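Local coordinates for ABC sugar transporter, periplasmic sugar binding protein (Legionella pneumophila subsp. pneumophila, PDB 3ROT) that probably binds a sugar in the periplasm and delivers it to an ABC transporter, at residues 134-139 with 192-197. Sequence-based numbering, arbitrary orientation.
Sequences LVLNPQ and IFCLTS
With CG turned away from its own carbonyl carbon (chi1 -63°), Leu195 sends its two methyl branches across the end of the neighbouring strand: CD2 meets Val135 CG1 at 3.9 Å, while CD1 rests against the carboxamide of Asn137, 3.6 Å from Asn137 CG. The trans chi1 of Val135 (177°) turns its CG1 toward Leu195 CD2. Along the strands, parallel pairing follows its general rule: Phe193 bonds to the residues either side of its partner Val135. Phe193 N donates to Leu134 O and Phe193 O accepts from Leu136 N, both at 2.9 Å and nearly straight; Leu136 in turn uses its O as well, taking a longer bond of 3.3 Å from Leu195 N. On the other face of the sheet, Leu136 CD1 lies 3.8 Å from Ile192 CG2 and also touches Cys194 SG. Beyond the strands, Pro138 CG comes within 3.5 Å of Thr196 OG1, and that hydroxyl caps the next helix through Gln198 N. Asn137 OD1 closes an Asx turn with Gln139 N, while its ND2 reaches Glu165. These are two adjacent inner strands of a Rossmann-like lobe, as in periplasmic binding proteins: helix 143-158 covers the Phe193 side, and helices 172-185 and 197-208 cover the face bearing Leu136, Ile192 and Cys194.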
loop_
_atom_site.group_PDB
_atom_site.type_symbol
_atom_site.label_atom_id
_atom_site.label_comp_id
_atom_site.label_asym_id
_atom_site.label_seq_id
_atom_site.Cartn_x
_atom_site.Cartn_y
_atom_site.Cartn_z
ATOM N N LEU A 134 22.413 5.220 4.623
ATOM C CA LEU A 134 21.574 5.809 3.595
ATOM C C LEU A 134 20.219 6.111 4.230
ATOM O O LEU A 134 19.634 5.246 4.881
ATOM C CB LEU A 134 21.421 4.827 2.436
ATOM C CG LEU A 134 20.569 5.230 1.235
ATOM C CD1 LEU A 134 21.233 6.379 0.480
ATOM C CD2 LEU A 134 20.386 4.005 0.320
ATOM N N VAL A 135 19.743 7.344 4.067
ATOM C CA VAL A 135 18.458 7.760 4.620
ATOM C C VAL A 135 17.450 7.903 3.493
ATOM O O VAL A 135 17.621 8.743 2.598
ATOM C CB VAL A 135 18.557 9.112 5.357
ATOM C CG1 VAL A 135 17.171 9.534 5.858
ATOM C CG2 VAL A 135 19.533 8.998 6.522
ATOM N N LEU A 136 16.394 7.094 3.547
ATOM C CA LEU A 136 15.375 7.102 2.506
ATOM C C LEU A 136 14.172 7.979 2.863
ATOM O O LEU A 136 13.448 7.693 3.811
ATOM C CB LEU A 136 14.921 5.668 2.226
ATOM C CG LEU A 136 16.039 4.622 2.063
ATOM C CD1 LEU A 136 15.418 3.294 1.658
ATOM C CD2 LEU A 136 17.048 5.071 1.006
ATOM N N ASN A 137 13.975 9.049 2.095
ATOM C CA ASN A 137 12.872 9.973 2.326
ATOM C C ASN A 137 11.799 9.746 1.273
ATOM O O ASN A 137 12.034 9.936 0.076
ATOM C CB ASN A 137 13.350 11.429 2.247
ATOM C CG ASN A 137 12.391 12.398 2.935
ATOM O OD1 ASN A 137 11.174 12.212 2.905
ATOM N ND2 ASN A 137 12.942 13.443 3.552
ATOM N N PRO A 138 10.605 9.314 1.700
ATOM C CA PRO A 138 9.564 9.093 0.699
ATOM C C PRO A 138 8.718 10.329 0.445
ATOM O O PRO A 138 7.896 10.339 -0.472
ATOM C CB PRO A 138 8.756 7.949 1.298
ATOM C CG PRO A 138 8.799 8.262 2.749
ATOM C CD PRO A 138 10.251 8.668 2.977
ATOM N N GLN A 139 8.918 11.369 1.253
ATOM C CA GLN A 139 8.140 12.586 1.094
ATOM C C GLN A 139 8.864 13.896 1.346
ATOM O O GLN A 139 8.670 14.524 2.389
ATOM C CB GLN A 139 6.908 12.563 2.000
ATOM C CG GLN A 139 5.889 11.509 1.681
ATOM C CD GLN A 139 4.738 11.534 2.666
ATOM O OE1 GLN A 139 4.011 12.524 2.767
ATOM N NE2 GLN A 139 4.574 10.447 3.410
ATOM N N ILE A 192 20.714 1.284 6.608
ATOM C CA ILE A 192 19.631 1.987 5.942
ATOM C C ILE A 192 18.591 2.440 6.955
ATOM O O ILE A 192 18.152 1.668 7.816
ATOM C CB ILE A 192 18.940 1.122 4.872
ATOM C CG1 ILE A 192 19.941 0.749 3.767
ATOM C CG2 ILE A 192 17.766 1.895 4.266
ATOM C CD1 ILE A 192 19.357 -0.089 2.641
ATOM N N PHE A 193 18.227 3.712 6.858
ATOM C CA PHE A 193 17.224 4.312 7.724
ATOM C C PHE A 193 16.014 4.651 6.858
ATOM O O PHE A 193 16.133 5.442 5.925
ATOM C CB PHE A 193 17.732 5.625 8.331
ATOM C CG PHE A 193 18.769 5.459 9.399
ATOM C CD1 PHE A 193 18.394 5.323 10.736
ATOM C CD2 PHE A 193 20.123 5.485 9.077
ATOM C CE1 PHE A 193 19.353 5.219 11.738
ATOM C CE2 PHE A 193 21.089 5.381 10.079
ATOM C CZ PHE A 193 20.698 5.248 11.410
ATOM N N CYS A 194 14.859 4.068 7.164
ATOM C CA CYS A 194 13.633 4.373 6.417
ATOM C C CYS A 194 12.827 5.342 7.276
ATOM O O CYS A 194 12.487 5.020 8.419
ATOM C CB CYS A 194 12.810 3.118 6.175
ATOM S SG CYS A 194 13.624 1.890 5.145
ATOM N N LEU A 195 12.522 6.516 6.727
ATOM C CA LEU A 195 11.782 7.528 7.467
ATOM C C LEU A 195 10.330 7.147 7.753
ATOM O O LEU A 195 9.731 7.672 8.682
ATOM C CB LEU A 195 11.874 8.885 6.751
ATOM C CG LEU A 195 13.319 9.421 6.662
ATOM C CD1 LEU A 195 13.353 10.778 5.984
ATOM C CD2 LEU A 195 13.908 9.517 8.059
ATOM N N THR A 196 9.766 6.246 6.949
ATOM C CA THR A 196 8.401 5.745 7.184
ATOM C C THR A 196 8.309 4.351 6.569
ATOM O O THR A 196 9.221 3.920 5.854
ATOM C CB THR A 196 7.296 6.611 6.537
ATOM O OG1 THR A 196 7.223 6.316 5.140
ATOM C CG2 THR A 196 7.569 8.097 6.727
ATOM N N SER A 197 7.209 3.653 6.829
ATOM C CA SER A 197 7.033 2.314 6.285
ATOM C C SER A 197 6.880 2.338 4.760
ATOM O O SER A 197 7.067 1.316 4.096
ATOM C CB SER A 197 5.826 1.635 6.936
ATOM O OG SER A 197 4.640 2.365 6.699
#